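Local coordinates for B12-binding domain-containing protein (Kitasatospora setae, PDB 6WTE), which probably methylates its substrate by non-radical chemistry, as a radical SAM-family methyltransferase that binds cobalamin and a [4Fe-4S] cluster, at residues Y355-E358 with D359-L363. Sequence-based numbering, arbitrary orientation. Where two conformers were deposited one is given.
With EDO (1,2-ethanediol), chain M.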
# COMPACT_ATOMS: atom_id res chain seq x y z
N TYR A 355 1.46 21.46 -6.47
CA TYR A 355 2.77 21.50 -7.11
C TYR A 355 2.62 21.84 -8.58
O TYR A 355 1.51 21.86 -9.14
CB TYR A 355 3.54 20.18 -6.93
CG TYR A 355 2.88 18.94 -7.50
CD1 TYR A 355 2.99 18.61 -8.85
CD2 TYR A 355 2.18 18.07 -6.68
CE1 TYR A 355 2.41 17.46 -9.36
CE2 TYR A 355 1.59 16.92 -7.18
CZ TYR A 355 1.70 16.62 -8.52
OH TYR A 355 1.12 15.48 -9.01
N THR A 356 3.76 22.15 -9.18
CA THR A 356 3.89 22.36 -10.61
C THR A 356 4.98 21.44 -11.12
O THR A 356 5.68 20.77 -10.35
CB THR A 356 4.26 23.81 -10.94
OG1 THR A 356 5.60 24.06 -10.48
CG2 THR A 356 3.31 24.77 -10.26
N PHE A 357 5.16 21.42 -12.44
CA PHE A 357 6.22 20.57 -12.97
C PHE A 357 7.60 21.05 -12.53
O PHE A 357 8.53 20.24 -12.43
CB PHE A 357 6.14 20.50 -14.50
CG PHE A 357 7.08 19.50 -15.10
CD1 PHE A 357 6.96 18.15 -14.79
CD2 PHE A 357 8.09 19.90 -15.95
CE1 PHE A 357 7.82 17.22 -15.34
CE2 PHE A 357 8.96 18.97 -16.50
CZ PHE A 357 8.82 17.63 -16.19
N GLU A 358 7.75 22.35 -12.22
CA GLU A 358 9.04 22.84 -11.74
C GLU A 358 9.48 22.12 -10.48
O GLU A 358 10.68 21.95 -10.24
CB GLU A 358 9.00 24.34 -11.47
CG GLU A 358 8.72 25.23 -12.66
CD GLU A 358 7.37 25.93 -12.56
OE1 GLU A 358 6.55 25.78 -13.49
OE2 GLU A 358 7.12 26.63 -11.55
N ASP A 359 8.51 21.70 -9.65
CA ASP A 359 8.85 21.00 -8.41
C ASP A 359 9.47 19.64 -8.69
O ASP A 359 10.40 19.23 -7.99
CB ASP A 359 7.60 20.86 -7.53
CG ASP A 359 7.07 22.20 -7.05
OD1 ASP A 359 7.86 23.00 -6.52
OD2 ASP A 359 5.87 22.47 -7.23
N THR A 360 8.96 18.92 -9.70
CA THR A 360 9.59 17.66 -10.08
C THR A 360 10.95 17.90 -10.72
O THR A 360 11.91 17.16 -10.46
CB THR A 360 8.67 16.88 -11.03
OG1 THR A 360 7.51 16.42 -10.32
CG2 THR A 360 9.39 15.68 -11.62
N GLU A 361 11.07 18.94 -11.55
CA GLU A 361 12.36 19.28 -12.14
C GLU A 361 13.39 19.59 -11.06
O GLU A 361 14.54 19.15 -11.14
CB GLU A 361 12.20 20.46 -13.09
CG GLU A 361 13.47 20.88 -13.81
CD GLU A 361 13.81 19.99 -15.00
OE1 GLU A 361 14.96 19.52 -15.09
OE2 GLU A 361 12.92 19.78 -15.85
N ARG A 362 12.99 20.37 -10.05
CA ARG A 362 13.94 20.70 -8.98
C ARG A 362 14.30 19.47 -8.17
O ARG A 362 15.46 19.27 -7.82
CB ARG A 362 13.39 21.80 -8.07
CG ARG A 362 14.40 22.21 -7.00
CD ARG A 362 13.94 23.39 -6.16
NE ARG A 362 12.80 23.07 -5.32
CZ ARG A 362 12.37 23.85 -4.33
NH1 ARG A 362 12.99 25.00 -4.06
NH2 ARG A 362 11.32 23.49 -3.60
N LEU A 363 13.31 18.63 -7.86
CA LEU A 363 13.60 17.40 -7.13
C LEU A 363 14.65 16.57 -7.86
O LEU A 363 15.63 16.12 -7.26
CB LEU A 363 12.32 16.59 -6.94
CG LEU A 363 12.36 15.27 -6.17
CD1 LEU A 363 10.96 15.00 -5.66
CD2 LEU A 363 12.79 14.12 -7.06
C1 EDO M . 0.36 25.22 -8.04
O1 EDO M . -0.39 24.02 -8.25
C2 EDO M . 1.43 24.98 -6.99
O2 EDO M . 0.86 25.11 -5.68
O HOH W 1 5.66 18.04 -10.67
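The extended loop at Y355 and T356 turns into helix 357-369, whose first turns are tied by D359 N to T356 O, E361 N to F357 O (3.0 Å) and R362 N to E358 O (2.8 Å). The first of these is bent, its N-H reaching T356 O from well above the carbonyl plane. D359 returns the grip: its CG lies beside its own backbone N (chi1 -65°), which turns the carboxylate back to the start of the helix, where OD2 takes the N-H of T356 at 2.9 Å in a nearly straight bond (168°), on the anti side of the carboxylate. Through this bond N-cap T356 and D359 form a capping box at the N-terminus of a helix in the radical SAM core. A separate capping bond, a weak one, runs from E358 N to T356 OG1 (3.3 Å), the hydroxyl lying between its own N and carbonyl carbon. With an alanine at D359, the T356 N-H is likely to lose its carboxylate acceptor and the entry to the helix to be less firmly fixed. D359 OD2 also lies 3.3 Å from Y355 CB, while the tyrosine ring leads away from the helix and its OH bonds S334 O and K346 NZ; the Y355 side chain lies about 7 Å (nearest atoms) from the iron-sulfur cluster. A water bridges T356 O and T360 OG1, a hydroxyl also bonded to S334 OG. Beside it the T360 side chain touches P311, and that of F357 rests on I337, both in loops.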